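Local atomic coordinates of beta-galactosidase (Trichoderma reesei, PDB entry 3OG2), a protein that probably hydrolyses terminal non-reducing beta-D-galactose residues in beta-D-galactosides, as a secreted glycoprotein of glycoside hydrolase family 35. Residues L904-F908 against T939-V943; V923-Y928 against P942-L948; P286-F292 against G338-Y344. All blocks are in the same frame, centred on the assembly; numbering follows the deposited sequence.

Contact 1 (L904-F908 against T939-V943); sequences LSFVF and TEFPV
Antiparallel strands 900-908 and 940-943 pair here in the later of the two all-beta domains of this type in the family 35 beta-galactosidase, and F906 and F941 form a hydrogen-bonded pair at the middle of the ladder. F906 N gives its hydrogen to F941 O at 2.9 Å, and F941 N returns a bond to F906 O. Further along, F908 N bonds T939 O. At the other end, water 1 accepts from L904 N and donates to V943 O, joining the two backbones beside the bond from V943 N to L904 O.

The two faces of the ladder differ in character. One is aromatic and aliphatic. CD1 of F908 lies 3.7 Å from CE1 of F941, the two rings inclined at 75° in an oblique meeting that is neither a stack nor edge-to-face. CG2 of V943 touches the rim of the F906 ring, 3.8 Å from CD1. This face turns inward to strand 917-923, where L921 meets both F906 and F941, while Y931 stacks on F908.

On the other face the pairing is polar and aliphatic. E940 sets CG opposite its backbone N (chi1 173°) and runs on extended, which brings its aliphatic part past V907, with CG of E940 3.8 Å from CG2 of V907. The carboxylate, in a long and weak ion pair with K978, then reaches S905, whose hydroxyl sits between backbone N and carbonyl carbon. S905 OG donates to E940 OE2 at 2.7 Å, arriving on the anti side of the carboxylate and 34° out of its plane.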
loop_
_atom_site.group_PDB
_atom_site.type_symbol
_atom_site.label_atom_id
_atom_site.label_comp_id
_atom_site.label_asym_id
_atom_site.label_seq_id
_atom_site.Cartn_x
_atom_site.Cartn_y
_atom_site.Cartn_z
ATOM N N LEU A 904 13.863 -0.792 11.647
ATOM C CA LEU A 904 15.251 -0.508 11.237
ATOM C C LEU A 904 15.319 -0.108 9.786
ATOM O O LEU A 904 14.533 -0.629 8.955
ATOM C CB LEU A 904 16.133 -1.747 11.438
ATOM C CG LEU A 904 16.356 -2.080 12.932
ATOM C CD1 LEU A 904 17.215 -3.352 13.008
ATOM C CD2 LEU A 904 16.996 -0.932 13.689
ATOM N N SER A 905 16.265 0.772 9.433
ATOM C CA SER A 905 16.403 1.155 8.043
ATOM C C SER A 905 17.849 1.483 7.771
ATOM O O SER A 905 18.607 1.750 8.719
ATOM C CB SER A 905 15.584 2.416 7.711
ATOM O OG SER A 905 15.886 3.401 8.687
ATOM N N PHE A 906 18.229 1.408 6.540
ATOM C CA PHE A 906 19.589 1.690 6.085
ATOM C C PHE A 906 19.606 3.058 5.433
ATOM O O PHE A 906 18.825 3.279 4.531
ATOM C CB PHE A 906 20.099 0.640 5.104
ATOM C CG PHE A 906 20.262 -0.720 5.758
ATOM C CD1 PHE A 906 19.160 -1.539 5.925
ATOM C CD2 PHE A 906 21.511 -1.134 6.182
ATOM C CE1 PHE A 906 19.303 -2.777 6.555
ATOM C CE2 PHE A 906 21.647 -2.370 6.822
ATOM C CZ PHE A 906 20.548 -3.182 6.989
ATOM N N VAL A 907 20.504 3.949 5.898
ATOM C CA VAL A 907 20.457 5.328 5.398
ATOM C C VAL A 907 21.740 5.703 4.682
ATOM O O VAL A 907 22.821 5.618 5.328
ATOM C CB VAL A 907 20.223 6.369 6.512
ATOM C CG1 VAL A 907 20.187 7.801 5.995
ATOM C CG2 VAL A 907 18.887 6.040 7.180
ATOM N N PHE A 908 21.658 6.123 3.441
ATOM C CA PHE A 908 22.783 6.601 2.671
ATOM C C PHE A 908 22.859 8.127 2.860
ATOM O O PHE A 908 21.841 8.814 2.762
ATOM C CB PHE A 908 22.502 6.319 1.180
ATOM C CG PHE A 908 22.651 4.859 0.766
ATOM C CD1 PHE A 908 21.678 3.907 1.068
ATOM C CD2 PHE A 908 23.752 4.381 0.073
ATOM C CE1 PHE A 908 21.819 2.566 0.679
ATOM C CE2 PHE A 908 23.911 3.083 -0.342
ATOM C CZ PHE A 908 22.936 2.165 -0.048
ATOM N N THR A 939 16.811 7.965 0.278
ATOM C CA THR A 939 18.083 7.782 0.982
ATOM C C THR A 939 17.934 6.802 2.137
ATOM O O THR A 939 18.917 6.248 2.612
ATOM C CB THR A 939 18.610 9.110 1.568
ATOM O OG1 THR A 939 17.552 9.751 2.330
ATOM C CG2 THR A 939 19.069 10.079 0.471
ATOM N N GLU A 940 16.695 6.560 2.609
ATOM C CA GLU A 940 16.445 5.699 3.779
ATOM C C GLU A 940 15.658 4.494 3.313
ATOM O O GLU A 940 14.552 4.646 2.719
ATOM C CB GLU A 940 15.706 6.514 4.833
ATOM C CG GLU A 940 15.254 5.632 6.011
ATOM C CD GLU A 940 14.905 6.413 7.240
ATOM O OE1 GLU A 940 14.973 7.657 7.267
ATOM O OE2 GLU A 940 14.553 5.758 8.252
ATOM N N PHE A 941 16.181 3.297 3.566
ATOM C CA PHE A 941 15.684 2.013 3.057
ATOM C C PHE A 941 15.246 1.130 4.205
ATOM O O PHE A 941 16.109 0.481 4.814
ATOM C CB PHE A 941 16.790 1.296 2.217
ATOM C CG PHE A 941 17.059 2.115 0.959
ATOM C CD1 PHE A 941 17.951 3.160 0.933
ATOM C CD2 PHE A 941 16.356 1.802 -0.232
ATOM C CE1 PHE A 941 18.197 3.897 -0.250
ATOM C CE2 PHE A 941 16.620 2.506 -1.417
ATOM C CZ PHE A 941 17.512 3.552 -1.422
ATOM N N PRO A 942 13.965 1.122 4.554
ATOM C CA PRO A 942 13.515 0.263 5.679
ATOM C C PRO A 942 13.566 -1.185 5.237
ATOM O O PRO A 942 13.332 -1.516 4.041
ATOM C CB PRO A 942 12.052 0.663 5.875
ATOM C CG PRO A 942 11.637 1.223 4.558
ATOM C CD PRO A 942 12.856 1.894 3.981
ATOM N N VAL A 943 13.861 -2.077 6.162
ATOM C CA VAL A 943 13.896 -3.524 5.927
ATOM C C VAL A 943 13.164 -4.161 7.074
ATOM O O VAL A 943 13.555 -3.877 8.196
ATOM C CB VAL A 943 15.325 -4.059 5.766
ATOM C CG1 VAL A 943 15.259 -5.551 5.481
ATOM C CG2 VAL A 943 16.032 -3.277 4.646
HETATM O O HOH W 1 12.724 -3.200 10.693
#

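Contact 2 (V923-Y928 against P942-L948)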
loop_
_atom_site.group_PDB
_atom_site.type_symbol
_atom_site.label_atom_id
_atom_site.label_comp_id
_atom_site.label_asym_id
_atom_site.label_seq_id
_atom_site.Cartn_x
_atom_site.Cartn_y
_atom_site.Cartn_z
ATOM N N VAL A 923 19.851 -7.585 1.845
ATOM C CA VAL A 923 19.788 -8.044 3.246
ATOM C C VAL A 923 19.410 -9.519 3.243
ATOM O O VAL A 923 18.304 -9.856 2.810
ATOM C CB VAL A 923 18.811 -7.222 4.070
ATOM C CG1 VAL A 923 18.756 -7.824 5.486
ATOM C CG2 VAL A 923 19.231 -5.754 4.060
ATOM N N ASN A 924 20.265 -10.394 3.703
ATOM C CA ASN A 924 20.059 -11.822 3.732
ATOM C C ASN A 924 19.547 -12.338 2.403
ATOM O O ASN A 924 18.683 -13.206 2.297
ATOM C CB ASN A 924 19.089 -12.199 4.874
ATOM C CG ASN A 924 19.741 -11.892 6.215
ATOM O OD1 ASN A 924 20.955 -12.070 6.372
ATOM N ND2 ASN A 924 18.985 -11.427 7.191
ATOM N N GLY A 925 20.171 -11.787 1.362
ATOM C CA GLY A 925 19.931 -12.249 -0.007
ATOM C C GLY A 925 18.762 -11.545 -0.705
ATOM O O GLY A 925 18.640 -11.692 -1.933
ATOM N N PHE A 926 17.922 -10.832 0.033
ATOM C CA PHE A 926 16.821 -10.072 -0.562
ATOM C C PHE A 926 17.276 -8.691 -0.991
ATOM O O PHE A 926 17.872 -7.967 -0.178
ATOM C CB PHE A 926 15.714 -9.891 0.474
ATOM C CG PHE A 926 14.954 -11.199 0.774
ATOM C CD1 PHE A 926 15.395 -12.103 1.716
ATOM C CD2 PHE A 926 13.777 -11.443 0.037
ATOM C CE1 PHE A 926 14.672 -13.279 1.970
ATOM C CE2 PHE A 926 13.054 -12.593 0.307
ATOM C CZ PHE A 926 13.498 -13.500 1.241
ATOM N N GLN A 927 16.983 -8.340 -2.233
ATOM C CA GLN A 927 17.347 -6.944 -2.641
ATOM C C GLN A 927 16.289 -6.011 -2.090
ATOM O O GLN A 927 15.109 -6.196 -2.309
ATOM C CB GLN A 927 17.478 -6.878 -4.151
ATOM C CG GLN A 927 18.192 -5.591 -4.606
ATOM C CD GLN A 927 17.159 -4.653 -5.183
ATOM O OE1 GLN A 927 16.472 -3.936 -4.448
ATOM N NE2 GLN A 927 17.032 -4.650 -6.512
ATOM N N TYR A 928 16.730 -5.057 -1.277
ATOM C CA TYR A 928 15.871 -4.151 -0.542
ATOM C C TYR A 928 16.205 -2.703 -0.830
ATOM O O TYR A 928 15.921 -1.809 -0.013
ATOM C CB TYR A 928 15.875 -4.484 0.992
ATOM C CG TYR A 928 14.533 -5.105 1.379
ATOM C CD1 TYR A 928 13.473 -4.323 1.729
ATOM C CD2 TYR A 928 14.378 -6.504 1.367
ATOM C CE1 TYR A 928 12.248 -4.932 2.082
ATOM C CE2 TYR A 928 13.159 -7.127 1.697
ATOM C CZ TYR A 928 12.103 -6.313 2.059
ATOM O OH TYR A 928 10.908 -6.920 2.372
ATOM N N PRO A 942 13.965 1.122 4.554
ATOM C CA PRO A 942 13.515 0.263 5.679
ATOM C C PRO A 942 13.566 -1.185 5.237
ATOM O O PRO A 942 13.332 -1.516 4.041
ATOM C CB PRO A 942 12.052 0.663 5.875
ATOM C CG PRO A 942 11.637 1.223 4.558
ATOM C CD PRO A 942 12.856 1.894 3.981
ATOM N N VAL A 943 13.861 -2.077 6.162
ATOM C CA VAL A 943 13.896 -3.524 5.927
ATOM C C VAL A 943 13.164 -4.161 7.074
ATOM O O VAL A 943 13.555 -3.877 8.196
ATOM C CB VAL A 943 15.325 -4.059 5.766
ATOM C CG1 VAL A 943 15.259 -5.551 5.481
ATOM C CG2 VAL A 943 16.032 -3.277 4.646
ATOM N N PRO A 944 12.136 -4.969 6.852
ATOM C CA PRO A 944 11.371 -5.464 8.000
ATOM C C PRO A 944 12.068 -6.545 8.812
ATOM O O PRO A 944 12.793 -7.373 8.301
ATOM C CB PRO A 944 10.144 -6.105 7.346
ATOM C CG PRO A 944 10.612 -6.479 5.974
ATOM C CD PRO A 944 11.631 -5.450 5.556
ATOM N N GLU A 945 11.779 -6.520 10.143
ATOM C CA GLU A 945 12.023 -7.691 10.956
ATOM C C GLU A 945 11.414 -8.907 10.281
ATOM O O GLU A 945 10.315 -8.796 9.738
ATOM C CB GLU A 945 11.383 -7.466 12.347
ATOM C CG GLU A 945 11.740 -8.564 13.344
ATOM C CD GLU A 945 11.098 -8.304 14.683
ATOM O OE1 GLU A 945 10.780 -7.125 14.999
ATOM O OE2 GLU A 945 10.917 -9.274 15.449
ATOM N N GLY A 946 12.120 -10.038 10.266
ATOM C CA GLY A 946 11.628 -11.184 9.478
ATOM C C GLY A 946 12.599 -11.377 8.353
ATOM O O GLY A 946 13.191 -12.453 8.166
ATOM N N ILE A 947 12.840 -10.344 7.560
ATOM C CA ILE A 947 13.933 -10.321 6.601
ATOM C C ILE A 947 15.252 -10.114 7.401
ATOM O O ILE A 947 16.177 -10.892 7.185
ATOM C CB ILE A 947 13.748 -9.264 5.512
ATOM C CG1 ILE A 947 12.497 -9.526 4.656
ATOM C CG2 ILE A 947 14.997 -9.220 4.629
ATOM C CD1 ILE A 947 12.485 -10.869 3.922
ATOM N N LEU A 948 15.242 -9.134 8.290
ATOM C CA LEU A 948 16.329 -9.085 9.279
ATOM C C LEU A 948 16.076 -10.022 10.449
ATOM O O LEU A 948 14.921 -10.150 10.906
ATOM C CB LEU A 948 16.397 -7.668 9.838
ATOM C CG LEU A 948 17.102 -6.641 8.964
ATOM C CD1 LEU A 948 16.784 -5.226 9.413
ATOM C CD2 LEU A 948 18.635 -6.850 8.985
HETATM O O HOH W 2 13.979 -0.529 1.533
#
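I947 and Y928 carry most of this packing, in which the type I' turn V923-F926 of a beta hairpin meets the chain that leaves strand 940-943. The apolar contacts are dominated by methyl groups set over rings. I947 holds CG1 anti to its carbonyl carbon (chi1 -63°), and the further turn at chi2 (-60°) brings CD1 over the F926 ring, 3.7 Å from the centroid and only 7° off the normal, a CH-pi contact. CG1 of V943 lies similarly over a face of the Y928 ring. The P944 side chain points against that of Y928 and meets the ring obliquely, CD 3.6 Å from CE1 of Y928, while CG1 of I947 comes to 3.9 Å from CE2. V923 completes the apolar set: its CG1 touches CD2 of L948 at 3.6 Å. Replacing Y928 by an alanine would probably leave V943, P944 and I947 without the ring that they share, opening a gap between the hairpin and the departing chain.

Polar contacts are few. N924 ND2 donates to I947 O at 2.9 Å, in both the carbonyl plane and the plane of its own amide; with OD1 bonded to W955 N and ND2 also to N954 OD1, the amide's rotation is fixed. Water 2 donates to Y928 O and to P942 O, joining the backbones at the other end.

Around this packing, V923 rests on I956 of strand 953-962 and on F906 of strand 900-908, which also receives V943 and L948, while W330 meets the rings of both F926 and Y928.

Contact 3 (P286-F292 against G338-Y344); sequences PFGGWGF and GYTSYDY. With MAN (alpha-D-mannopyranose), chain C.
F292 and Y339 lose the most surface where two loops of the family 35 TIM-barrel region meet, one after strand 275-280 and one after strand 318-321. With F287 they form an aromatic cluster. F292 opens helix 292-298, with G291 at its N-cap, and its ring is covered on one face and touched at the rim by the second loop. Backbone N of Y344 lies over that face, 3.3 Å from CD1 of F292, with D343 N over the same face. At the edge, near the ring plane, S341 O comes within 3.3 Å of CE2. S341 OG touches CD2 of F292; it accepts from D343 N in an ST turn and bonds E350, so the polar group beside the ring is already engaged.

Y339 bridges the other two aromatics. Its CG lies between backbone N and carbonyl carbon (chi1 51°), and CB is set over the centre of the F287 ring, 3.6 Å from the centroid in a CH-pi contact. The Y339 ring then turns an edge toward that face, the planes 59° apart. Against F292 it lies obliquely, CZ of Y339 3.9 Å from CE2 of F292. P286 O meets the edge of the tyrosine ring. The phenol oxygen is held by D285 and by water 3, which donates to Y339 OH and accepts from F292 N.

The loops reach toward the galactose site at one end and a glycan at the other. Y342 OH bonds E122, a residue of the site seen to bind galactose. P286-G289 forms a type II turn alongside the glycan, and beyond it W290 presents its indole edge to a mannose: NE1 of W290 donates to O4 of the mannose at 3.0 Å.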
loop_
_atom_site.group_PDB
_atom_site.type_symbol
_atom_site.label_atom_id
_atom_site.label_comp_id
_atom_site.label_asym_id
_atom_site.label_seq_id
_atom_site.Cartn_x
_atom_site.Cartn_y
_atom_site.Cartn_z
ATOM N N PRO A 286 7.707 9.193 -8.225
ATOM C CA PRO A 286 8.680 8.708 -9.202
ATOM C C PRO A 286 10.118 8.881 -8.722
ATOM O O PRO A 286 10.404 9.616 -7.767
ATOM C CB PRO A 286 8.490 9.642 -10.429
ATOM C CG PRO A 286 8.065 10.947 -9.758
ATOM C CD PRO A 286 7.197 10.574 -8.564
ATOM N N PHE A 287 11.022 8.196 -9.422
ATOM C CA PHE A 287 12.407 8.621 -9.298
ATOM C C PHE A 287 12.480 10.155 -9.539
ATOM O O PHE A 287 11.755 10.664 -10.398
ATOM C CB PHE A 287 13.280 7.880 -10.296
ATOM C CG PHE A 287 13.830 6.564 -9.800
ATOM C CD1 PHE A 287 14.905 6.523 -8.890
ATOM C CD2 PHE A 287 13.282 5.373 -10.285
ATOM C CE1 PHE A 287 15.437 5.314 -8.454
ATOM C CE2 PHE A 287 13.801 4.163 -9.842
ATOM C CZ PHE A 287 14.869 4.124 -8.954
ATOM N N GLY A 288 13.358 10.810 -8.795
ATOM C CA GLY A 288 13.490 12.277 -8.845
ATOM C C GLY A 288 12.265 12.970 -8.236
ATOM O O GLY A 288 12.082 14.179 -8.438
ATOM N N GLY A 289 11.449 12.267 -7.466
ATOM C CA GLY A 289 10.234 12.796 -6.873
ATOM C C GLY A 289 10.488 13.532 -5.593
ATOM O O GLY A 289 11.591 13.971 -5.254
ATOM N N TRP A 290 9.392 13.671 -4.852
ATOM C CA TRP A 290 9.359 14.579 -3.716
ATOM C C TRP A 290 9.520 13.855 -2.388
ATOM O O TRP A 290 9.663 14.503 -1.334
ATOM C CB TRP A 290 8.041 15.405 -3.659
ATOM C CG TRP A 290 8.017 16.260 -4.895
ATOM C CD1 TRP A 290 7.263 15.965 -6.004
ATOM C CD2 TRP A 290 8.738 17.442 -5.172
ATOM N NE1 TRP A 290 7.494 16.947 -6.944
ATOM C CE2 TRP A 290 8.385 17.855 -6.459
ATOM C CE3 TRP A 290 9.648 18.219 -4.438
ATOM C CZ2 TRP A 290 8.899 19.002 -7.070
ATOM C CZ3 TRP A 290 10.169 19.370 -5.045
ATOM C CH2 TRP A 290 9.786 19.732 -6.330
ATOM N N GLY A 291 9.477 12.551 -2.401
ATOM C CA GLY A 291 9.543 11.725 -1.199
ATOM C C GLY A 291 8.156 11.491 -0.626
ATOM O O GLY A 291 7.264 12.338 -0.727
ATOM N N PHE A 292 7.970 10.368 0.037
ATOM C CA PHE A 292 6.653 9.987 0.532
ATOM C C PHE A 292 6.255 10.800 1.766
ATOM O O PHE A 292 5.061 10.832 2.084
ATOM C CB PHE A 292 6.608 8.463 0.833
ATOM C CG PHE A 292 6.461 7.706 -0.471
ATOM C CD1 PHE A 292 5.371 7.915 -1.313
ATOM C CD2 PHE A 292 7.437 6.764 -0.859
ATOM C CE1 PHE A 292 5.261 7.198 -2.512
ATOM C CE2 PHE A 292 7.282 6.053 -2.031
ATOM C CZ PHE A 292 6.198 6.224 -2.874
ATOM N N GLY A 338 8.357 4.353 -10.401
ATOM C CA GLY A 338 8.550 4.444 -8.963
ATOM C C GLY A 338 9.935 3.901 -8.637
ATOM O O GLY A 338 10.669 3.443 -9.502
ATOM N N TYR A 339 10.252 3.978 -7.349
ATOM C CA TYR A 339 11.550 3.536 -6.841
ATOM C C TYR A 339 11.316 2.464 -5.803
ATOM O O TYR A 339 10.299 1.771 -5.845
ATOM C CB TYR A 339 12.390 4.749 -6.427
ATOM C CG TYR A 339 11.709 5.728 -5.521
ATOM C CD1 TYR A 339 10.985 6.843 -6.044
ATOM C CD2 TYR A 339 11.770 5.561 -4.120
ATOM C CE1 TYR A 339 10.359 7.733 -5.165
ATOM C CE2 TYR A 339 11.135 6.463 -3.277
ATOM C CZ TYR A 339 10.433 7.538 -3.815
ATOM O OH TYR A 339 9.827 8.427 -2.963
ATOM N N THR A 340 12.274 2.219 -4.890
ATOM C CA THR A 340 12.112 1.036 -4.027
ATOM C C THR A 340 10.949 1.186 -3.078
ATOM O O THR A 340 10.152 0.262 -2.891
ATOM C CB THR A 340 13.385 0.782 -3.196
ATOM O OG1 THR A 340 14.492 0.754 -4.077
ATOM C CG2 THR A 340 13.242 -0.589 -2.543
ATOM N N SER A 341 10.814 2.325 -2.413
ATOM C CA SER A 341 9.742 2.442 -1.456
ATOM C C SER A 341 8.370 2.436 -2.120
ATOM O O SER A 341 8.147 3.072 -3.147
ATOM C CB SER A 341 9.950 3.793 -0.706
ATOM O OG SER A 341 8.881 3.973 0.261
ATOM N N TYR A 342 7.386 1.798 -1.465
ATOM C CA TYR A 342 5.973 1.997 -1.843
ATOM C C TYR A 342 5.221 2.465 -0.584
ATOM O O TYR A 342 4.072 2.127 -0.344
ATOM C CB TYR A 342 5.323 0.747 -2.378
ATOM C CG TYR A 342 4.126 0.976 -3.303
ATOM C CD1 TYR A 342 4.172 1.827 -4.419
ATOM C CD2 TYR A 342 2.926 0.331 -3.024
ATOM C CE1 TYR A 342 3.052 2.013 -5.245
ATOM C CE2 TYR A 342 1.788 0.489 -3.865
ATOM C CZ TYR A 342 1.898 1.347 -4.952
ATOM O OH TYR A 342 0.778 1.440 -5.738
ATOM N N ASP A 343 5.872 3.341 0.220
ATOM C CA ASP A 343 5.185 3.847 1.404
ATOM C C ASP A 343 3.856 4.521 1.029
ATOM O O ASP A 343 2.882 4.391 1.772
ATOM C CB ASP A 343 6.075 4.857 2.119
ATOM C CG ASP A 343 5.402 5.540 3.292
ATOM O OD1 ASP A 343 5.528 5.007 4.437
ATOM O OD2 ASP A 343 4.731 6.574 3.071
ATOM N N TYR A 344 3.863 5.205 -0.107
ATOM C CA TYR A 344 2.597 5.748 -0.694
ATOM C C TYR A 344 2.100 6.934 0.099
ATOM O O TYR A 344 1.032 7.460 -0.251
ATOM C CB TYR A 344 1.517 4.661 -0.862
ATOM C CG TYR A 344 0.607 4.862 -2.052
ATOM C CD1 TYR A 344 1.022 4.518 -3.353
ATOM C CD2 TYR A 344 -0.682 5.387 -1.862
ATOM C CE1 TYR A 344 0.167 4.706 -4.441
ATOM C CE2 TYR A 344 -1.538 5.581 -2.946
ATOM C CZ TYR A 344 -1.096 5.235 -4.206
ATOM O OH TYR A 344 -1.964 5.450 -5.272
HETATM C C1 MAN C . 8.987 16.868 -13.424
HETATM C C2 MAN C . 7.469 17.025 -13.547
HETATM C C3 MAN C . 6.943 17.691 -12.263
HETATM C C4 MAN C . 7.361 16.880 -11.025
HETATM C C5 MAN C . 8.885 16.755 -11.006
HETATM C C6 MAN C . 9.340 15.844 -9.857
HETATM O O2 MAN C . 6.936 15.718 -13.664
HETATM O O3 MAN C . 5.530 17.821 -12.309
HETATM O O4 MAN C . 6.945 17.592 -9.863
HETATM O O5 MAN C . 9.315 16.156 -12.252
HETATM O O6 MAN C . 8.770 14.551 -9.982
HETATM O O HOH W 3 10.360 8.597 -0.262
#

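All three contacts are largely buried, but they use different chemistry. Contact 1 is a regular strand pairing built on backbone bonds; contact 2 begins where that pairing ends, sharing P942 and V943, and relies on side-chain packing against a hairpin turn. F906 and V923 touch between them, so their apolar faces adjoin in the later of the two all-beta domains of this type. Contact 3, in the catalytic-barrel region, joins two irregular loops through aromatic rings and a water, and alone of the three ranges from a glycan to the vicinity of the galactose site. T340 of contact 3 packs on F941 of contact 1 and on Y928 of contact 2, linking barrel and beta domain.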